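Local coordinates for protein TASOR (Homo sapiens, PDB 6TL1) that forms part of the HUSH complex, which maintains epigenetic repression at H3K9me3-rich loci by promoting recruitment of the histone methyltransferase SETDB1 and of MORC2, at residues A[52-57]-A[184-189]; A[23-28]-A[32-37]. All coordinates share one frame; numbering follows the deposited sequence.

Contact 1. Residues A[52-57]-A[184-189]; sequences TEKRRE and FYEYGF
Glu-186 OE2 is gripped by two cations: Lys-54 NZ, which comes from helix 45-60 and makes a salt bridge with a hydrogen bond at 2.8 Å, and the NH1 of Arg-197, a residue further along the chain. The ammonium does not arrive in the plane of the carboxylate but from above it, 53° out. The two side chains reach for each other from opposite directions and span most of the distance between the backbones, where the nearest pair of CA atoms, Lys-54 CA and Glu-186 CA, is 10.2 Å apart. Lys-54 starts with CG anti to the backbone N, turns once at chi2 (69°), and then runs straight to its nitrogen. This course draws the last part of the chain past the carboxylate oxygen, with Lys-54 CD 3.2 Å from Glu-186 OE2, and Lys-54 CE equally close to it. Glu-186 contributes an extended side chain, which carries its carboxylate out from the loop following strand 181-184. Its other oxygen, OE1, has a long, weak ion pair with Arg-193, to which the backbone of Glu-186 is also hydrogen-bonded. One turn along the helix, Glu-57 OE1 stands 4.9 Å from Glu-186 OE2; Arg-197 NH1 forms salt bridges to both, so the two like charges share one cation. The contact thus joins helix 45-60 of the pseudo-PARP domain to the loop by a charge network with little apolar packing. Two cations on a buried glutamate would be expected to favour its ionised form, probably offsetting the cost of burying the charge.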
ATOM      1  N   THR A  52       4.238  -5.780 -14.746  1.00 41.46           N
ATOM      2  CA  THR A  52       5.467  -6.048 -15.482  1.00 43.61           C
ATOM      3  C   THR A  52       5.604  -5.120 -16.681  1.00 44.60           C
ATOM      4  O   THR A  52       6.690  -4.590 -16.944  1.00 45.31           O
ATOM      5  CB  THR A  52       5.485  -7.500 -15.949  1.00 47.50           C
ATOM      6  OG1 THR A  52       5.716  -8.371 -14.835  1.00 50.51           O
ATOM      7  CG2 THR A  52       6.551  -7.713 -17.018  1.00 48.96           C
ATOM      8  N   GLU A  53       4.507  -4.896 -17.407  1.00 44.63           N
ATOM      9  CA  GLU A  53       4.539  -3.962 -18.528  1.00 49.11           C
ATOM     10  C   GLU A  53       4.910  -2.558 -18.058  1.00 47.23           C
ATOM     11  O   GLU A  53       5.755  -1.891 -18.668  1.00 47.31           O
ATOM     12  CB  GLU A  53       3.175  -3.961 -19.222  1.00 51.10           C
ATOM     13  CG  GLU A  53       2.987  -2.918 -20.303  1.00 59.01           C
ATOM     14  CD  GLU A  53       3.977  -3.045 -21.443  1.00 67.41           C
ATOM     15  OE1 GLU A  53       4.448  -1.997 -21.933  1.00 73.59           O
ATOM     16  OE2 GLU A  53       4.293  -4.187 -21.840  1.00 73.38           O
ATOM     17  N   LYS A  54       4.307  -2.106 -16.958  1.00 44.65           N
ATOM     18  CA  LYS A  54       4.598  -0.769 -16.444  1.00 42.59           C
ATOM     19  C   LYS A  54       6.057  -0.641 -16.046  1.00 38.61           C
ATOM     20  O   LYS A  54       6.703   0.369 -16.338  1.00 40.40           O
ATOM     21  CB  LYS A  54       3.701  -0.458 -15.242  1.00 39.47           C
ATOM     22  CG  LYS A  54       4.040   0.846 -14.515  1.00 35.04           C
ATOM     23  CD  LYS A  54       3.701   2.047 -15.395  1.00 36.67           C
ATOM     24  CE  LYS A  54       3.945   3.359 -14.638  1.00 39.47           C
ATOM     25  NZ  LYS A  54       3.639   4.572 -15.461  1.00 36.37           N
ATOM     26  N   ARG A  55       6.613  -1.679 -15.421  1.00 37.01           N
ATOM     27  CA  ARG A  55       8.020  -1.617 -15.049  1.00 40.37           C
ATOM     28  C   ARG A  55       8.920  -1.457 -16.261  1.00 36.81           C
ATOM     29  O   ARG A  55       9.918  -0.735 -16.200  1.00 40.18           O
ATOM     30  CB  ARG A  55       8.447  -2.853 -14.255  1.00 39.47           C
ATOM     31  CG  ARG A  55       9.842  -2.635 -13.709  1.00 46.07           C
ATOM     32  CD  ARG A  55      10.627  -3.888 -13.547  1.00 59.46           C
ATOM     33  NE  ARG A  55      10.110  -4.700 -12.459  1.00 64.93           N
ATOM     34  CZ  ARG A  55       9.573  -5.905 -12.617  1.00 74.07           C
ATOM     35  NH1 ARG A  55       9.488  -6.446 -13.827  1.00 77.37           N
ATOM     36  NH2 ARG A  55       9.130  -6.575 -11.562  1.00 74.91           N
ATOM     37  N   ARG A  56       8.614  -2.141 -17.368  1.00 40.05           N
ATOM     38  CA  ARG A  56       9.482  -1.980 -18.525  1.00 42.61           C
ATOM     39  C   ARG A  56       9.283  -0.618 -19.182  1.00 41.00           C
ATOM     40  O   ARG A  56      10.219  -0.081 -19.786  1.00 42.32           O
ATOM     41  CB  ARG A  56       9.261  -3.103 -19.540  1.00 49.96           C
ATOM     42  CG  ARG A  56       9.647  -4.497 -19.035  1.00 52.96           C
ATOM     43  CD  ARG A  56       9.531  -5.514 -20.148  1.00 48.88           C
ATOM     44  NE  ARG A  56      10.734  -5.506 -20.958  1.00 52.47           N
ATOM     45  CZ  ARG A  56      10.909  -6.263 -22.028  1.00 49.79           C
ATOM     46  NH1 ARG A  56      12.046  -6.197 -22.703  1.00 53.58           N
ATOM     47  NH2 ARG A  56       9.944  -7.084 -22.423  1.00 51.13           N
ATOM     48  N   GLU A  57       8.085  -0.042 -19.094  1.00 40.30           N
ATOM     49  CA  GLU A  57       7.918   1.316 -19.614  1.00 42.96           C
ATOM     50  C   GLU A  57       8.670   2.323 -18.756  1.00 42.79           C
ATOM     51  O   GLU A  57       9.225   3.294 -19.277  1.00 46.46           O
ATOM     52  CB  GLU A  57       6.442   1.709 -19.708  1.00 44.96           C
ATOM     53  CG  GLU A  57       5.519   0.668 -20.277  1.00 51.18           C
ATOM     54  CD  GLU A  57       4.115   1.200 -20.496  1.00 53.46           C
ATOM     55  OE1 GLU A  57       3.789   2.271 -19.936  1.00 56.83           O
ATOM     56  OE2 GLU A  57       3.337   0.548 -21.228  1.00 52.55           O
ATOM     57  N   PHE A 184      -0.312   6.647  -5.036  1.00 33.04           N
ATOM     58  CA  PHE A 184       0.037   6.171  -6.364  1.00 35.16           C
ATOM     59  C   PHE A 184      -0.979   6.645  -7.397  1.00 37.21           C
ATOM     60  O   PHE A 184      -2.186   6.648  -7.151  1.00 37.71           O
ATOM     61  CB  PHE A 184       0.122   4.647  -6.374  1.00 32.36           C
ATOM     62  CG  PHE A 184       1.317   4.116  -5.650  1.00 36.69           C
ATOM     63  CD1 PHE A 184       2.530   3.969  -6.304  1.00 40.12           C
ATOM     64  CD2 PHE A 184       1.234   3.778  -4.311  1.00 40.16           C
ATOM     65  CE1 PHE A 184       3.645   3.490  -5.633  1.00 41.70           C
ATOM     66  CE2 PHE A 184       2.342   3.289  -3.637  1.00 40.31           C
ATOM     67  CZ  PHE A 184       3.550   3.158  -4.303  1.00 40.83           C
ATOM     68  N   TYR A 185      -0.488   7.035  -8.560  1.00 39.14           N
ATOM     69  CA  TYR A 185      -1.367   7.509  -9.612  1.00 39.81           C
ATOM     70  C   TYR A 185      -0.675   7.245 -10.933  1.00 39.05           C
ATOM     71  O   TYR A 185       0.525   6.954 -10.985  1.00 35.27           O
ATOM     72  CB  TYR A 185      -1.675   8.999  -9.449  1.00 34.06           C
ATOM     73  CG  TYR A 185      -0.400   9.788  -9.375  1.00 39.68           C
ATOM     74  CD1 TYR A 185       0.239  10.224 -10.531  1.00 40.99           C
ATOM     75  CD2 TYR A 185       0.181  10.084  -8.149  1.00 42.58           C
ATOM     76  CE1 TYR A 185       1.419  10.928 -10.465  1.00 44.12           C
ATOM     77  CE2 TYR A 185       1.354  10.804  -8.072  1.00 41.27           C
ATOM     78  CZ  TYR A 185       1.970  11.224  -9.227  1.00 40.49           C
ATOM     79  OH  TYR A 185       3.147  11.929  -9.153  1.00 40.19           O
ATOM     80  N   GLU A 186      -1.434   7.391 -12.012  1.00 39.37           N
ATOM     81  CA  GLU A 186      -0.855   7.208 -13.331  1.00 44.70           C
ATOM     82  C   GLU A 186      -1.684   7.985 -14.335  1.00 46.79           C
ATOM     83  O   GLU A 186      -2.907   7.819 -14.397  1.00 43.09           O
ATOM     84  CB  GLU A 186      -0.794   5.725 -13.705  1.00 47.54           C
ATOM     85  CG  GLU A 186      -0.051   5.460 -14.985  1.00 51.12           C
ATOM     86  CD  GLU A 186       0.215   3.982 -15.235  1.00 51.43           C
ATOM     87  OE1 GLU A 186      -0.445   3.122 -14.615  1.00 47.60           O
ATOM     88  OE2 GLU A 186       1.080   3.688 -16.082  1.00 61.23           O
ATOM     89  N   TYR A 187      -1.023   8.834 -15.114  1.00 39.07           N
ATOM     90  CA  TYR A 187      -1.716   9.522 -16.178  1.00 48.25           C
ATOM     91  C   TYR A 187      -1.801   8.589 -17.379  1.00 57.81           C
ATOM     92  O   TYR A 187      -0.808   7.961 -17.763  1.00 56.47           O
ATOM     93  CB  TYR A 187      -0.978  10.805 -16.556  1.00 44.65           C
ATOM     94  CG  TYR A 187      -1.206  11.952 -15.595  1.00 52.53           C
ATOM     95  CD1 TYR A 187      -2.307  12.786 -15.726  1.00 58.25           C
ATOM     96  CD2 TYR A 187      -0.309  12.205 -14.559  1.00 49.98           C
ATOM     97  CE1 TYR A 187      -2.513  13.847 -14.856  1.00 62.16           C
ATOM     98  CE2 TYR A 187      -0.504  13.268 -13.679  1.00 51.81           C
ATOM     99  CZ  TYR A 187      -1.610  14.079 -13.831  1.00 57.10           C
ATOM    100  OH  TYR A 187      -1.825  15.127 -12.968  1.00 53.53           O
ATOM    101  N   GLY A 188      -2.982   8.504 -17.970  1.00 47.83           N
ATOM    102  CA  GLY A 188      -3.142   7.929 -19.285  1.00 65.22           C
ATOM    103  C   GLY A 188      -2.873   9.035 -20.266  1.00 70.37           C
ATOM    104  O   GLY A 188      -2.205  10.031 -19.944  1.00 71.16           O
ATOM    105  N   PHE A 189      -3.400   8.906 -21.470  1.00 80.90           N
ATOM    106  CA  PHE A 189      -3.294  10.008 -22.418  1.00 91.09           C
ATOM    107  C   PHE A 189      -4.601  10.788 -22.364  1.00 96.66           C
ATOM    108  O   PHE A 189      -5.636  10.323 -22.848  1.00101.16           O
ATOM    109  CB  PHE A 189      -2.965   9.520 -23.820  1.00101.51           C
ATOM    110  CG  PHE A 189      -3.189  10.558 -24.882  1.00114.94           C
ATOM    111  CD1 PHE A 189      -2.756  11.866 -24.690  1.00119.13           C
ATOM    112  CD2 PHE A 189      -3.806  10.228 -26.079  1.00122.30           C
ATOM    113  CE1 PHE A 189      -2.965  12.837 -25.658  1.00124.88           C
ATOM    114  CE2 PHE A 189      -4.011  11.186 -27.059  1.00128.80           C
ATOM    115  CZ  PHE A 189      -3.589  12.493 -26.848  1.00129.53           C
TER

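Contact 2. Residues A[23-28]-A[32-37]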
ATOM      1  N   SER A  23       8.729  -7.059   9.122  1.00 42.37           N
ATOM      2  CA  SER A  23       9.807  -6.140   8.797  1.00 42.85           C
ATOM      3  C   SER A  23       9.307  -4.743   8.426  1.00 41.24           C
ATOM      4  O   SER A  23      10.125  -3.866   8.139  1.00 39.28           O
ATOM      5  CB  SER A  23      10.654  -6.729   7.672  1.00 45.31           C
ATOM      6  OG  SER A  23       9.908  -6.766   6.479  1.00 48.24           O
ATOM      7  N   SER A  24       7.990  -4.517   8.406  1.00 39.46           N
ATOM      8  CA  SER A  24       7.417  -3.275   7.892  1.00 41.46           C
ATOM      9  C   SER A  24       6.639  -2.503   8.957  1.00 41.59           C
ATOM     10  O   SER A  24       5.793  -1.666   8.624  1.00 43.39           O
ATOM     11  CB  SER A  24       6.512  -3.576   6.699  1.00 40.24           C
ATOM     12  OG  SER A  24       7.190  -4.384   5.744  1.00 41.41           O
ATOM     13  N   TYR A  25       6.909  -2.762  10.224  1.00 41.79           N
ATOM     14  CA  TYR A  25       6.246  -2.050  11.302  1.00 44.06           C
ATOM     15  C   TYR A  25       6.875  -0.683  11.518  1.00 43.86           C
ATOM     16  O   TYR A  25       8.081  -0.485  11.331  1.00 44.21           O
ATOM     17  CB  TYR A  25       6.329  -2.840  12.614  1.00 40.65           C
ATOM     18  CG  TYR A  25       5.494  -4.103  12.661  1.00 37.63           C
ATOM     19  CD1 TYR A  25       4.287  -4.187  11.983  1.00 37.98           C
ATOM     20  CD2 TYR A  25       5.922  -5.218  13.392  1.00 38.53           C
ATOM     21  CE1 TYR A  25       3.523  -5.340  12.029  1.00 37.15           C
ATOM     22  CE2 TYR A  25       5.164  -6.374  13.445  1.00 35.69           C
ATOM     23  CZ  TYR A  25       3.971  -6.428  12.753  1.00 36.77           C
ATOM     24  OH  TYR A  25       3.215  -7.568  12.796  1.00 37.48           O
ATOM     25  N   LEU A  26       6.040   0.271  11.920  1.00 42.90           N
ATOM     26  CA  LEU A  26       6.604   1.515  12.422  1.00 41.83           C
ATOM     27  C   LEU A  26       7.199   1.293  13.804  1.00 43.71           C
ATOM     28  O   LEU A  26       8.256   1.842  14.137  1.00 48.78           O
ATOM     29  CB  LEU A  26       5.538   2.604  12.474  1.00 41.07           C
ATOM     30  CG  LEU A  26       6.033   3.867  13.175  1.00 44.62           C
ATOM     31  CD1 LEU A  26       7.106   4.549  12.334  1.00 41.60           C
ATOM     32  CD2 LEU A  26       4.878   4.821  13.475  1.00 44.30           C
ATOM     33  N   GLU A  27       6.548   0.468  14.614  1.00 46.43           N
ATOM     34  CA  GLU A  27       7.110   0.041  15.893  1.00 49.71           C
ATOM     35  C   GLU A  27       7.349  -1.461  15.807  1.00 49.15           C
ATOM     36  O   GLU A  27       6.393  -2.249  15.941  1.00 46.11           O
ATOM     37  CB  GLU A  27       6.157   0.380  17.034  1.00 52.38           C
ATOM     38  CG  GLU A  27       5.921   1.870  17.207  1.00 60.48           C
ATOM     39  CD  GLU A  27       5.038   2.187  18.404  1.00 64.04           C
ATOM     40  OE1 GLU A  27       4.825   1.279  19.242  1.00 67.67           O
ATOM     41  OE2 GLU A  27       4.553   3.333  18.499  1.00 60.82           O
ATOM     42  N   PRO A  28       8.596  -1.913  15.646  1.00 56.00           N
ATOM     43  CA  PRO A  28       8.832  -3.360  15.465  1.00 54.36           C
ATOM     44  C   PRO A  28       8.288  -4.235  16.590  1.00 49.67           C
ATOM     45  O   PRO A  28       8.046  -5.424  16.347  1.00 46.10           O
ATOM     46  CB  PRO A  28      10.358  -3.450  15.347  1.00 57.88           C
ATOM     47  CG  PRO A  28      10.733  -2.126  14.741  1.00 62.63           C
ATOM     48  CD  PRO A  28       9.827  -1.132  15.431  1.00 61.12           C
ATOM     49  N   THR A  32       4.263  -8.382  18.915  1.00 45.04           N
ATOM     50  CA  THR A  32       3.521  -9.054  19.977  1.00 44.92           C
ATOM     51  C   THR A  32       2.022  -8.834  19.879  1.00 46.15           C
ATOM     52  O   THR A  32       1.256  -9.626  20.434  1.00 46.61           O
ATOM     53  CB  THR A  32       3.994  -8.591  21.357  1.00 48.23           C
ATOM     54  OG1 THR A  32       3.493  -7.272  21.624  1.00 49.51           O
ATOM     55  CG2 THR A  32       5.491  -8.572  21.401  1.00 46.36           C
ATOM     56  N   ASN A  33       1.583  -7.805  19.159  1.00 39.36           N
ATOM     57  CA  ASN A  33       0.168  -7.466  19.126  1.00 40.14           C
ATOM     58  C   ASN A  33      -0.597  -8.084  17.967  1.00 39.58           C
ATOM     59  O   ASN A  33      -1.817  -8.239  18.069  1.00 44.77           O
ATOM     60  CB  ASN A  33       0.004  -5.937  19.073  1.00 41.92           C
ATOM     61  CG  ASN A  33       0.811  -5.230  20.151  1.00 47.52           C
ATOM     62  OD1 ASN A  33       0.639  -5.514  21.326  1.00 51.28           O
ATOM     63  ND2 ASN A  33       1.722  -4.363  19.756  1.00 49.68           N
ATOM     64  N   PHE A  34       0.075  -8.487  16.900  1.00 39.30           N
ATOM     65  CA  PHE A  34      -0.599  -9.083  15.753  1.00 35.16           C
ATOM     66  C   PHE A  34      -0.366 -10.583  15.723  1.00 38.71           C
ATOM     67  O   PHE A  34       0.778 -11.039  15.796  1.00 40.17           O
ATOM     68  CB  PHE A  34      -0.122  -8.439  14.457  1.00 34.91           C
ATOM     69  CG  PHE A  34      -0.625  -7.032  14.284  1.00 39.76           C
ATOM     70  CD1 PHE A  34      -1.876  -6.802  13.741  1.00 42.31           C
ATOM     71  CD2 PHE A  34       0.145  -5.945  14.682  1.00 42.21           C
ATOM     72  CE1 PHE A  34      -2.361  -5.506  13.590  1.00 41.47           C
ATOM     73  CE2 PHE A  34      -0.326  -4.651  14.528  1.00 40.95           C
ATOM     74  CZ  PHE A  34      -1.578  -4.434  13.990  1.00 41.02           C
ATOM     75  N   ASN A  35      -1.450 -11.343  15.620  1.00 37.59           N
ATOM     76  CA  ASN A  35      -1.360 -12.763  15.328  1.00 41.51           C
ATOM     77  C   ASN A  35      -1.946 -12.958  13.937  1.00 42.59           C
ATOM     78  O   ASN A  35      -3.143 -12.733  13.713  1.00 38.52           O
ATOM     79  CB  ASN A  35      -2.073 -13.588  16.398  1.00 45.51           C
ATOM     80  CG  ASN A  35      -2.101 -15.074  16.078  1.00 50.85           C
ATOM     81  OD1 ASN A  35      -1.338 -15.564  15.247  1.00 53.82           O
ATOM     82  ND2 ASN A  35      -2.924 -15.809  16.803  1.00 57.08           N
ATOM     83  N   TYR A  36      -1.091 -13.329  12.993  1.00 42.54           N
ATOM     84  CA  TYR A  36      -1.513 -13.563  11.622  1.00 42.05           C
ATOM     85  C   TYR A  36      -1.887 -15.030  11.519  1.00 45.58           C
ATOM     86  O   TYR A  36      -1.017 -15.903  11.549  1.00 48.68           O
ATOM     87  CB  TYR A  36      -0.406 -13.182  10.650  1.00 38.24           C
ATOM     88  CG  TYR A  36      -0.039 -11.732  10.766  1.00 39.15           C
ATOM     89  CD1 TYR A  36      -0.910 -10.736  10.342  1.00 39.09           C
ATOM     90  CD2 TYR A  36       1.172 -11.356  11.335  1.00 41.69           C
ATOM     91  CE1 TYR A  36      -0.568  -9.398  10.463  1.00 38.28           C
ATOM     92  CE2 TYR A  36       1.519 -10.033  11.459  1.00 42.22           C
ATOM     93  CZ  TYR A  36       0.644  -9.056  11.026  1.00 40.77           C
ATOM     94  OH  TYR A  36       0.996  -7.737  11.148  1.00 40.50           O
ATOM     95  N   ARG A  37      -3.181 -15.305  11.414  1.00 46.17           N
ATOM     96  CA  ARG A  37      -3.665 -16.663  11.562  1.00 51.04           C
ATOM     97  C   ARG A  37      -3.975 -17.334  10.241  1.00 52.72           C
ATOM     98  O   ARG A  37      -4.086 -18.562  10.209  1.00 56.00           O
ATOM     99  CB  ARG A  37      -4.911 -16.685  12.445  1.00 52.92           C
ATOM    100  CG  ARG A  37      -4.728 -15.916  13.760  1.00 54.98           C
ATOM    101  CD  ARG A  37      -5.611 -16.495  14.836  1.00 58.23           C
ATOM    102  NE  ARG A  37      -5.679 -15.650  16.020  1.00 57.84           N
ATOM    103  CZ  ARG A  37      -6.313 -16.003  17.130  1.00 65.02           C
ATOM    104  NH1 ARG A  37      -6.932 -17.174  17.176  1.00 68.00           N
ATOM    105  NH2 ARG A  37      -6.349 -15.187  18.175  1.00 66.28           N
TER
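Tyr-25 and Tyr-36 meet through their hydroxyls, in a hydrogen bond of 2.8 Å between Tyr-25 OH and Tyr-36 OH whose direction is open. Each hydroxyl oxygen meets the rim of the other ring, almost coplanar with it, and the two side chains approach from opposite directions. Both have CG anti to the carbonyl carbon (chi1 -70° in Tyr-25, -60° in Tyr-36), which sends the rings to meet at their hydroxyls. Tyr-36 CE2 comes within 3.3 Å of Tyr-25 OH. Van der Waals contact adds Phe-34, whose CB sits 3.8 Å from Tyr-25 OH; the apolar pair is Phe-34 CD2 and Tyr-25 CZ, meeting obliquely at 4.3 Å. Two residues apart on strand 34-42, Phe-34 and Tyr-36 both send their CB toward the loop, whereas Asn-35 between them turns away. In the wider packing, Phe-34 meets Phe-207 edge-to-face, and Tyr-36 lies against Val-205 and Phe-207 of strand 199-209 and Val-18 and Leu-21 of helix 12-22. The loop itself is held by Asp-114, whose two carboxylate oxygens accept hydrogen bonds from the backbone N-H groups of Leu-26 and Glu-27. Such alternation of inward side chains is characteristic of a beta strand with one face buried, here within the five-stranded antiparallel sheet packed against helix 12-22.

How the contacts relate
Contact 2 comes first along the chain and closes before contact 1 opens: strand 34-42, which holds residues 34-37 of contact 2, is followed directly by helix 45-60, which carries residues 52-57. The two contacts lie on opposite sides of the chain's centre, their own centres about 31 Å apart and their nearest atoms about 13 Å, without touching. Contact 2 belongs to the five-stranded antiparallel sheet, where strand 34-42 pairs with 199-209. Contact 1 draws in the loop that leaves strand 181-184 of the four-stranded mixed sheet and leads on to that same strand 199-209. Contact 2 thus packs the loop after helix 12-22 on the five-stranded sheet, while contact 1 fixes helix 45-60 to the loop that connects the two sheets.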